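CalG4 (Micromonospora echinospora, PDB 3IA7) belongs to the GT-B clan, a two-domain protein with a Rossmann-like parallel sheet in each half, and carries bound calcium ions in this crystal. Local coordinates at residues A[244-253]-A[265-276]; A[224-235]-A[291-302]. All coordinates share one frame; numbering follows the deposited sequence. Where two conformers were deposited one is given.

Contact 1: A[244-253]-A[265-276]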
loop_
_atom_site.group_PDB
_atom_site.type_symbol
_atom_site.label_atom_id
_atom_site.label_comp_id
_atom_site.label_asym_id
_atom_site.label_seq_id
_atom_site.Cartn_x
_atom_site.Cartn_y
_atom_site.Cartn_z
ATOM N N GLU A 244 8.830 24.472 -6.861
ATOM C CA GLU A 244 8.928 24.921 -5.489
ATOM C C GLU A 244 7.748 25.862 -5.211
ATOM O O GLU A 244 7.703 26.973 -5.754
ATOM C CB GLU A 244 10.266 25.673 -5.260
ATOM C CG GLU A 244 11.579 24.952 -5.699
ATOM C CD GLU A 244 12.045 25.306 -7.125
ATOM O OE1 GLU A 244 11.184 25.533 -8.011
ATOM O OE2 GLU A 244 13.281 25.349 -7.371
ATOM N N HIS A 245 6.790 25.428 -4.391
ATOM C CA HIS A 245 5.721 26.337 -3.928
ATOM C C HIS A 245 5.812 26.584 -2.412
ATOM O O HIS A 245 4.862 26.290 -1.681
ATOM C CB HIS A 245 4.310 25.862 -4.357
ATOM C CG HIS A 245 4.077 25.934 -5.837
ATOM N ND1 HIS A 245 3.922 24.811 -6.623
ATOM C CD2 HIS A 245 4.010 26.994 -6.679
ATOM C CE1 HIS A 245 3.764 25.177 -7.884
ATOM N NE2 HIS A 245 3.814 26.496 -7.946
ATOM N N PRO A 246 6.962 27.128 -1.939
ATOM C CA PRO A 246 7.147 27.290 -0.507
ATOM C C PRO A 246 6.163 28.299 0.107
ATOM O O PRO A 246 5.718 28.110 1.246
ATOM C CB PRO A 246 8.581 27.798 -0.396
ATOM C CG PRO A 246 8.884 28.430 -1.720
ATOM C CD PRO A 246 8.127 27.622 -2.701
ATOM N N GLU A 247 5.828 29.337 -0.662
ATOM C CA GLU A 247 4.903 30.405 -0.246
ATOM C C GLU A 247 3.536 29.835 0.147
ATOM O O GLU A 247 2.960 30.226 1.160
ATOM C CB GLU A 247 4.750 31.426 -1.383
ATOM C CG GLU A 247 4.285 30.819 -2.741
ATOM C CD GLU A 247 5.424 30.194 -3.597
ATOM O OE1 GLU A 247 6.626 30.481 -3.353
ATOM O OE2 GLU A 247 5.095 29.416 -4.531
ATOM N N PHE A 248 3.035 28.894 -0.657
ATOM C CA PHE A 248 1.755 28.271 -0.377
ATOM C C PHE A 248 1.817 27.540 0.981
ATOM O O PHE A 248 0.938 27.722 1.829
ATOM C CB PHE A 248 1.347 27.312 -1.501
ATOM C CG PHE A 248 0.090 26.565 -1.202
ATOM C CD1 PHE A 248 -1.141 27.225 -1.227
ATOM C CD2 PHE A 248 0.134 25.212 -0.838
ATOM C CE1 PHE A 248 -2.326 26.538 -0.929
ATOM C CE2 PHE A 248 -1.051 24.507 -0.527
ATOM C CZ PHE A 248 -2.289 25.197 -0.578
ATOM N N PHE A 249 2.848 26.717 1.181
ATOM C CA PHE A 249 2.971 25.978 2.440
ATOM C C PHE A 249 3.116 26.942 3.646
ATOM O O PHE A 249 2.502 26.735 4.685
ATOM C CB PHE A 249 4.120 24.956 2.352
ATOM C CG PHE A 249 3.844 23.832 1.373
ATOM C CD1 PHE A 249 2.780 22.929 1.596
ATOM C CD2 PHE A 249 4.635 23.684 0.229
ATOM C CE1 PHE A 249 2.528 21.903 0.670
ATOM C CE2 PHE A 249 4.404 22.672 -0.679
ATOM C CZ PHE A 249 3.349 21.784 -0.458
ATOM N N ARG A 250 3.910 28.001 3.482
ATOM C CA ARG A 250 4.036 29.031 4.532
ATOM C C ARG A 250 2.679 29.687 4.842
ATOM O O ARG A 250 2.346 29.855 6.003
ATOM C CB ARG A 250 5.088 30.091 4.169
ATOM C CG ARG A 250 6.524 29.542 3.977
ATOM C CD ARG A 250 7.555 30.680 3.882
ATOM N NE ARG A 250 7.417 31.443 2.648
ATOM C CZ ARG A 250 8.296 31.423 1.643
ATOM N NH1 ARG A 250 9.402 30.676 1.716
ATOM N NH2 ARG A 250 8.069 32.164 0.560
ATOM N N ALA A 251 1.902 30.001 3.795
ATOM C CA ALA A 251 0.539 30.546 3.917
ATOM C C ALA A 251 -0.386 29.611 4.663
ATOM O O ALA A 251 -1.175 30.062 5.477
ATOM C CB ALA A 251 -0.044 30.858 2.557
ATOM N N CYS A 252 -0.274 28.301 4.373
ATOM C CA CYS A 252 -1.056 27.254 5.068
ATOM C C CYS A 252 -0.686 27.206 6.529
ATOM O O CYS A 252 -1.573 27.127 7.385
ATOM C CB CYS A 252 -0.844 25.857 4.417
ATOM S SG CYS A 252 -1.695 25.681 2.852
ATOM N N ALA A 253 0.622 27.288 6.824
ATOM C CA ALA A 253 1.092 27.265 8.196
ATOM C C ALA A 253 0.555 28.480 8.927
ATOM O O ALA A 253 0.020 28.357 10.052
ATOM C CB ALA A 253 2.668 27.259 8.252
HETATM N N MSE A 265 1.892 18.822 6.579
HETATM C CA MSE A 265 2.138 19.245 5.209
HETATM C C MSE A 265 3.136 18.294 4.584
HETATM O O MSE A 265 4.249 18.126 5.097
HETATM C CB MSE A 265 2.601 20.705 5.121
HETATM C CG MSE A 265 1.810 21.642 6.075
HETATM SE SE MSE A 265 1.968 23.475 5.541
HETATM C CE MSE A 265 3.885 23.670 6.103
ATOM N N ALA A 266 2.730 17.649 3.488
ATOM C CA ALA A 266 3.614 16.775 2.689
ATOM C C ALA A 266 4.081 17.583 1.488
ATOM O O ALA A 266 3.265 17.955 0.615
ATOM C CB ALA A 266 2.870 15.546 2.219
ATOM N N ILE A 267 5.375 17.876 1.448
ATOM C CA ILE A 267 5.907 18.839 0.491
ATOM C C ILE A 267 6.654 18.192 -0.693
ATOM O O ILE A 267 7.097 18.868 -1.600
ATOM C CB ILE A 267 6.748 19.958 1.188
ATOM C CG1 ILE A 267 8.133 19.422 1.635
ATOM C CG2 ILE A 267 5.971 20.630 2.313
ATOM C CD1 ILE A 267 9.035 20.491 2.273
ATOM N N GLY A 268 6.776 16.864 -0.685
ATOM C CA GLY A 268 7.386 16.140 -1.799
ATOM C C GLY A 268 8.910 16.132 -1.779
ATOM O O GLY A 268 9.532 16.755 -0.923
ATOM N N GLY A 269 9.515 15.444 -2.739
ATOM C CA GLY A 269 10.916 15.104 -2.643
ATOM C C GLY A 269 11.818 16.123 -3.262
ATOM O O GLY A 269 13.033 15.909 -3.333
ATOM N N PHE A 270 11.235 17.230 -3.732
ATOM C CA PHE A 270 11.990 18.251 -4.463
ATOM C C PHE A 270 12.106 19.563 -3.677
ATOM O O PHE A 270 12.754 20.502 -4.136
ATOM C CB PHE A 270 11.347 18.505 -5.834
ATOM C CG PHE A 270 11.411 17.323 -6.759
ATOM C CD1 PHE A 270 12.641 16.805 -7.175
ATOM C CD2 PHE A 270 10.247 16.718 -7.201
ATOM C CE1 PHE A 270 12.704 15.706 -8.030
ATOM C CE2 PHE A 270 10.287 15.626 -8.045
ATOM C CZ PHE A 270 11.521 15.106 -8.465
ATOM N N LEU A 271 11.492 19.618 -2.496
ATOM C CA LEU A 271 11.532 20.825 -1.657
ATOM C C LEU A 271 12.147 20.505 -0.295
ATOM O O LEU A 271 11.695 19.580 0.388
ATOM C CB LEU A 271 10.110 21.422 -1.497
ATOM C CG LEU A 271 9.916 22.881 -1.064
ATOM C CD1 LEU A 271 10.707 23.855 -1.999
ATOM C CD2 LEU A 271 8.440 23.275 -1.016
ATOM N N ASP A 272 13.186 21.251 0.079
ATOM C CA ASP A 272 13.803 21.177 1.407
ATOM C C ASP A 272 12.857 21.842 2.421
ATOM O O ASP A 272 12.521 23.016 2.260
ATOM C CB ASP A 272 15.157 21.904 1.358
ATOM C CG ASP A 272 15.940 21.856 2.689
ATOM O OD1 ASP A 272 15.405 21.414 3.734
ATOM O OD2 ASP A 272 17.119 22.298 2.683
ATOM N N PRO A 273 12.400 21.097 3.452
ATOM C CA PRO A 273 11.512 21.728 4.450
ATOM C C PRO A 273 12.156 22.891 5.217
ATOM O O PRO A 273 11.449 23.731 5.761
ATOM C CB PRO A 273 11.095 20.557 5.367
ATOM C CG PRO A 273 12.154 19.499 5.142
ATOM C CD PRO A 273 12.622 19.668 3.736
ATOM N N ALA A 274 13.481 22.978 5.224
ATOM C CA ALA A 274 14.154 24.121 5.844
ATOM C C ALA A 274 13.815 25.432 5.130
ATOM O O ALA A 274 13.821 26.496 5.745
ATOM C CB ALA A 274 15.675 23.916 5.868
ATOM N N VAL A 275 13.527 25.340 3.833
ATOM C CA VAL A 275 13.140 26.488 2.997
ATOM C C VAL A 275 11.921 27.252 3.551
ATOM O O VAL A 275 11.859 28.482 3.476
ATOM C CB VAL A 275 12.922 26.028 1.517
ATOM C CG1 VAL A 275 11.512 26.357 1.001
ATOM C CG2 VAL A 275 14.006 26.545 0.606
ATOM N N LEU A 276 10.978 26.502 4.125
ATOM C CA LEU A 276 9.757 27.034 4.712
ATOM C C LEU A 276 10.028 27.960 5.871
ATOM O O LEU A 276 9.205 28.814 6.175
ATOM C CB LEU A 276 8.836 25.879 5.180
ATOM C CG LEU A 276 8.479 24.879 4.091
ATOM C CD1 LEU A 276 7.514 23.765 4.616
ATOM C CD2 LEU A 276 7.849 25.595 2.915
#

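Contact 2: A[224-235]-A[291-302]. With CA (calcium ion), chain E.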
loop_
_atom_site.group_PDB
_atom_site.type_symbol
_atom_site.label_atom_id
_atom_site.label_comp_id
_atom_site.label_asym_id
_atom_site.label_seq_id
_atom_site.Cartn_x
_atom_site.Cartn_y
_atom_site.Cartn_z
ATOM N N TRP A 224 1.810 7.242 12.042
ATOM C CA TRP A 224 1.681 8.576 12.621
ATOM C C TRP A 224 0.403 8.644 13.498
ATOM O O TRP A 224 -0.617 8.071 13.123
ATOM C CB TRP A 224 1.618 9.587 11.478
ATOM C CG TRP A 224 1.433 11.012 11.890
ATOM C CD1 TRP A 224 2.419 11.966 12.060
ATOM C CD2 TRP A 224 0.191 11.657 12.200
ATOM N NE1 TRP A 224 1.844 13.176 12.434
ATOM C CE2 TRP A 224 0.490 13.008 12.546
ATOM C CE3 TRP A 224 -1.146 11.228 12.231
ATOM C CZ2 TRP A 224 -0.499 13.925 12.885
ATOM C CZ3 TRP A 224 -2.125 12.143 12.577
ATOM C CH2 TRP A 224 -1.793 13.472 12.904
ATOM N N GLN A 225 0.483 9.317 14.650
ATOM C CA GLN A 225 -0.672 9.556 15.527
ATOM C C GLN A 225 -0.846 11.085 15.784
ATOM O O GLN A 225 0.142 11.827 15.829
ATOM C CB GLN A 225 -0.517 8.802 16.867
ATOM C CG GLN A 225 -0.258 7.249 16.789
ATOM C CD GLN A 225 -1.522 6.437 16.340
ATOM O OE1 GLN A 225 -2.626 6.964 16.308
ATOM N NE2 GLN A 225 -1.332 5.165 15.982
ATOM N N PRO A 226 -2.096 11.559 15.991
ATOM C CA PRO A 226 -2.326 12.976 16.235
ATOM C C PRO A 226 -1.827 13.340 17.658
ATOM O O PRO A 226 -1.643 12.424 18.483
ATOM C CB PRO A 226 -3.870 13.109 16.109
ATOM C CG PRO A 226 -4.400 11.773 16.499
ATOM C CD PRO A 226 -3.350 10.783 16.005
ATOM N N PRO A 227 -1.610 14.642 17.933
ATOM C CA PRO A 227 -1.114 15.071 19.247
ATOM C C PRO A 227 -2.139 15.002 20.385
ATOM O O PRO A 227 -1.733 14.957 21.529
ATOM C CB PRO A 227 -0.682 16.523 19.010
ATOM C CG PRO A 227 -1.611 16.993 17.938
ATOM C CD PRO A 227 -1.761 15.781 17.018
ATOM N N ARG A 228 -3.439 15.054 20.075
ATOM C CA ARG A 228 -4.512 14.833 21.059
ATOM C C ARG A 228 -5.547 14.004 20.343
ATOM O O ARG A 228 -5.651 14.101 19.133
ATOM C CB ARG A 228 -5.181 16.133 21.501
ATOM C CG ARG A 228 -4.279 17.302 21.728
ATOM C CD ARG A 228 -5.055 18.553 22.190
ATOM N NE ARG A 228 -5.874 19.200 21.149
ATOM C CZ ARG A 228 -5.384 19.910 20.132
ATOM N NH1 ARG A 228 -4.063 20.002 19.965
ATOM N NH2 ARG A 228 -6.202 20.477 19.219
ATOM N N PRO A 229 -6.320 13.194 21.080
ATOM C CA PRO A 229 -7.309 12.293 20.482
ATOM C C PRO A 229 -8.283 12.959 19.514
ATOM O O PRO A 229 -8.600 12.406 18.432
ATOM C CB PRO A 229 -8.063 11.757 21.704
ATOM C CG PRO A 229 -7.071 11.808 22.793
ATOM C CD PRO A 229 -6.253 13.045 22.545
ATOM N N ASP A 230 -8.760 14.138 19.904
ATOM C CA ASP A 230 -9.758 14.856 19.126
ATOM C C ASP A 230 -9.173 16.127 18.472
ATOM O O ASP A 230 -9.914 17.007 18.078
ATOM C CB ASP A 230 -10.989 15.192 20.025
ATOM C CG ASP A 230 -11.810 13.941 20.403
ATOM O OD1 ASP A 230 -11.984 13.051 19.545
ATOM O OD2 ASP A 230 -12.296 13.847 21.540
ATOM N N ALA A 231 -7.857 16.244 18.368
ATOM C CA ALA A 231 -7.295 17.363 17.587
ATOM C C ALA A 231 -7.872 17.353 16.163
ATOM O O ALA A 231 -7.866 16.305 15.530
ATOM C CB ALA A 231 -5.747 17.285 17.539
ATOM N N PRO A 232 -8.379 18.501 15.658
ATOM C CA PRO A 232 -8.822 18.560 14.261
ATOM C C PRO A 232 -7.576 18.542 13.380
ATOM O O PRO A 232 -6.637 19.321 13.621
ATOM C CB PRO A 232 -9.525 19.922 14.158
ATOM C CG PRO A 232 -9.703 20.402 15.583
ATOM C CD PRO A 232 -8.558 19.804 16.338
ATOM N N VAL A 233 -7.490 17.571 12.485
ATOM C CA VAL A 233 -6.253 17.374 11.728
ATOM C C VAL A 233 -6.526 17.771 10.260
ATOM O O VAL A 233 -7.543 17.386 9.681
ATOM C CB VAL A 233 -5.726 15.917 11.802
ATOM C CG1 VAL A 233 -4.484 15.734 10.878
ATOM C CG2 VAL A 233 -5.326 15.521 13.265
ATOM N N LEU A 234 -5.605 18.541 9.686
ATOM C CA LEU A 234 -5.610 18.841 8.275
ATOM C C LEU A 234 -4.406 18.229 7.602
ATOM O O LEU A 234 -3.259 18.415 8.072
ATOM C CB LEU A 234 -5.617 20.360 8.060
ATOM C CG LEU A 234 -5.500 20.866 6.598
ATOM C CD1 LEU A 234 -6.723 20.501 5.698
ATOM C CD2 LEU A 234 -5.251 22.353 6.562
ATOM N N LEU A 235 -4.629 17.511 6.493
ATOM C CA LEU A 235 -3.508 17.110 5.626
ATOM C C LEU A 235 -3.438 18.069 4.448
ATOM O O LEU A 235 -4.443 18.322 3.769
ATOM C CB LEU A 235 -3.660 15.656 5.124
ATOM C CG LEU A 235 -2.593 15.118 4.100
ATOM C CD1 LEU A 235 -1.236 15.199 4.672
ATOM C CD2 LEU A 235 -2.882 13.678 3.728
ATOM N N PHE A 291 0.331 8.878 3.989
ATOM C CA PHE A 291 -0.947 9.576 3.818
ATOM C C PHE A 291 -2.079 8.881 4.564
ATOM O O PHE A 291 -2.852 9.554 5.206
ATOM C CB PHE A 291 -1.400 9.813 2.350
ATOM C CG PHE A 291 -0.680 10.921 1.640
ATOM C CD1 PHE A 291 0.101 11.840 2.326
ATOM C CD2 PHE A 291 -0.787 11.043 0.259
ATOM C CE1 PHE A 291 0.774 12.857 1.649
ATOM C CE2 PHE A 291 -0.113 12.074 -0.433
ATOM C CZ PHE A 291 0.674 12.982 0.276
ATOM N N HIS A 292 -2.151 7.549 4.489
ATOM C CA HIS A 292 -3.267 6.828 5.110
ATOM C C HIS A 292 -3.372 7.067 6.621
ATOM O O HIS A 292 -4.471 7.241 7.137
ATOM C CB HIS A 292 -3.238 5.329 4.821
ATOM C CG HIS A 292 -4.574 4.672 5.000
ATOM N ND1 HIS A 292 -5.759 5.283 4.630
ATOM C CD2 HIS A 292 -4.918 3.472 5.521
ATOM C CE1 HIS A 292 -6.770 4.478 4.908
ATOM N NE2 HIS A 292 -6.286 3.373 5.449
ATOM N N SER A 293 -2.230 7.072 7.312
ATOM C CA SER A 293 -2.204 7.228 8.773
ATOM C C SER A 293 -2.720 8.619 9.123
ATOM O O SER A 293 -3.492 8.817 10.087
ATOM C CB SER A 293 -0.775 7.037 9.325
ATOM O OG SER A 293 -0.229 5.814 8.806
ATOM N N VAL A 294 -2.317 9.592 8.324
ATOM C CA VAL A 294 -2.781 10.979 8.604
ATOM C C VAL A 294 -4.256 11.101 8.224
ATOM O O VAL A 294 -5.066 11.614 9.031
ATOM C CB VAL A 294 -1.910 12.018 7.946
ATOM C CG1 VAL A 294 -2.387 13.448 8.259
ATOM C CG2 VAL A 294 -0.459 11.795 8.381
ATOM N N LEU A 295 -4.628 10.617 7.033
ATOM C CA LEU A 295 -6.044 10.725 6.569
ATOM C C LEU A 295 -6.983 10.020 7.510
ATOM O O LEU A 295 -8.131 10.455 7.675
ATOM C CB LEU A 295 -6.265 10.192 5.128
ATOM C CG LEU A 295 -5.680 11.114 4.033
ATOM C CD1 LEU A 295 -5.460 10.419 2.677
ATOM C CD2 LEU A 295 -6.472 12.381 3.883
ATOM N N ALA A 296 -6.539 8.919 8.116
ATOM C CA ALA A 296 -7.441 8.218 9.059
ATOM C C ALA A 296 -7.905 9.110 10.223
ATOM O O ALA A 296 -8.901 8.812 10.831
ATOM C CB ALA A 296 -6.810 6.870 9.585
ATOM N N HIS A 297 -7.163 10.178 10.541
ATOM C CA HIS A 297 -7.496 11.087 11.639
ATOM C C HIS A 297 -7.964 12.443 11.110
ATOM O O HIS A 297 -8.402 13.290 11.878
ATOM C CB HIS A 297 -6.298 11.299 12.582
ATOM C CG HIS A 297 -5.729 10.027 13.120
ATOM N ND1 HIS A 297 -4.746 9.323 12.467
ATOM C CD2 HIS A 297 -6.038 9.308 14.228
ATOM C CE1 HIS A 297 -4.466 8.221 13.151
ATOM N NE2 HIS A 297 -5.218 8.198 14.234
ATOM N N ALA A 298 -7.818 12.685 9.806
ATOM C CA ALA A 298 -8.051 14.021 9.254
ATOM C C ALA A 298 -9.542 14.435 9.201
ATOM O O ALA A 298 -10.401 13.607 8.918
ATOM C CB ALA A 298 -7.412 14.152 7.850
ATOM N N ARG A 299 -9.803 15.721 9.382
ATOM C CA ARG A 299 -11.158 16.276 9.199
ATOM C C ARG A 299 -11.316 16.802 7.788
ATOM O O ARG A 299 -12.432 17.034 7.323
ATOM C CB ARG A 299 -11.403 17.481 10.117
ATOM C CG ARG A 299 -11.221 17.287 11.575
ATOM C CD ARG A 299 -12.448 16.791 12.350
ATOM N NE ARG A 299 -12.071 16.509 13.736
ATOM C CZ ARG A 299 -12.560 17.118 14.818
ATOM N NH1 ARG A 299 -13.485 18.068 14.709
ATOM N NH2 ARG A 299 -12.124 16.775 16.027
ATOM N N ALA A 300 -10.189 17.077 7.134
ATOM C CA ALA A 300 -10.182 17.598 5.795
ATOM C C ALA A 300 -8.813 17.379 5.197
ATOM O O ALA A 300 -7.813 17.196 5.930
ATOM C CB ALA A 300 -10.485 19.148 5.768
ATOM N N CYS A 301 -8.780 17.515 3.877
ATOM C CA CYS A 301 -7.512 17.461 3.130
ATOM C C CYS A 301 -7.477 18.607 2.143
ATOM O O CYS A 301 -8.445 18.793 1.386
ATOM C CB CYS A 301 -7.433 16.104 2.387
ATOM S SG CYS A 301 -5.877 15.911 1.417
ATOM N N LEU A 302 -6.370 19.348 2.097
ATOM C CA LEU A 302 -6.210 20.403 1.172
ATOM C C LEU A 302 -5.201 19.919 0.148
ATOM O O LEU A 302 -4.034 19.659 0.495
ATOM C CB LEU A 302 -5.653 21.663 1.892
ATOM C CG LEU A 302 -5.243 22.889 1.074
ATOM C CD1 LEU A 302 -6.359 23.527 0.254
ATOM C CD2 LEU A 302 -4.666 23.922 2.048
HETATM CA CA CA E . -4.862 6.307 15.918
HETATM O O HOH W 1 -9.280 15.447 13.195
HETATM O O HOH W 2 -7.067 6.254 16.592
HETATM O O HOH W 3 -5.024 7.889 17.654
#

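Contact 1: A[244-253]-A[265-276]
Phe249 of helix 246-256 is the main bump here, its ring filling a hollow formed by Met265, Ile267 and Leu271 where strand 262-266 ends and the chain runs on as a loop. One ring face receives the CG2 methyl of Ile267 over its centre, a CH-pi contact 3.7 Å from the centroid and 2° off the normal; Phe248 CD2 lies over the opposite face, nearer the rim. Ile267 can offer this methyl because its ethyl arm, set between N and the carbonyl carbon (chi1 75°), leads away from the helix. At the ring edge sits the selenium of selenomethionine Met265, a Met-aromatic contact. A bend at chi3 (-72°) folds its methyl CE back to 4.0 Å from Phe249 CB. SE itself lies 3.4 Å from Phe249 O and also meets Cys252 CB. Leu271 splits its methyls: CD1 touches Glu244 CB at 3.8 Å in the loop before the helix, and CD2 approaches the Phe249 ring. Leu276 CD2 fills the notch between Pro246 and Phe249, 3.8 Å from Phe249 CB. Beside it, Val275 CG1 packs on Pro246 CB at 3.6 Å. Farther along the helix, the aliphatic part of Arg250 lies beside the backbone, CD 3.4 Å from Leu276 O. The two segments share no hydrogen bond, so shape complementarity and dispersion carry the contact, with the polar ends of Glu244 and Arg250 kept to its margin.

Contact 2: A[224-235]-A[291-302]
Parallel strand pairing joins Leu234 and Leu235 to Ala300-Leu302 in the middle of the six-stranded sheet, and a calcium site lies at the outer end of the same contact. Leu235 N donates to Ala300 O at 3.2 Å, and Leu302 N to Leu235 O at 2.7 Å; just before, Arg299 N donates to Val233 O. Water 1 bridges Ala231 O, Val233 N and His297 O. On one side of the sheet Leu235 packs against helix 291-295, CD2 3.8 Å from both Phe291 CD1 and Leu295 CG. Val294 splits its methyls, CG1 meeting Val233 and Leu235, CG2 lying over a Trp224 face. His297 is set by three neighbours: ND1 donates to Ser293 O (2.7 Å), Pro226 CD covers one ring face, and the Trp224 edge approaches in an offset edge-to-face pair. Its NE2 then reaches the calcium ion at 2.6 Å, with Gln225 OE1 at 2.4 Å; two waters and Leu42 and Glu46 of the second subunit also bind, so the ion bridges subunits. Outward from the pairing, strand 262-266 flanks 233-237 and strand 320-322 flanks 298-303, while helix 246-256 packs on Leu234 and Leu302.

In the fold
Both contacts belong to the parallel sheet of the C-terminal half, with centres about 19 Å apart. Along the chain contact 1 falls within the loop closed by contact 2: segment 224-235 leads into strand 233-237, helix 246-256 and strand 262-266 follow as a beta-alpha-beta unit, and strand 298-303, reached through segment 291-302, pairs on the other edge of strand 233-237 from 262-266. Contact 1 lies on the helix 246-256 side, whereas helix 291-295 of contact 2 packs against the other face. They touch on both faces: Cys252 SG lies 3.5 Å from Leu302 CD2 on one, and Ala266 CB 3.5 Å from Phe291 CE1 on the other. One sheet therefore has contact 1 at a helix-covered face and contact 2 reaching to the calcium ion shared with the second subunit.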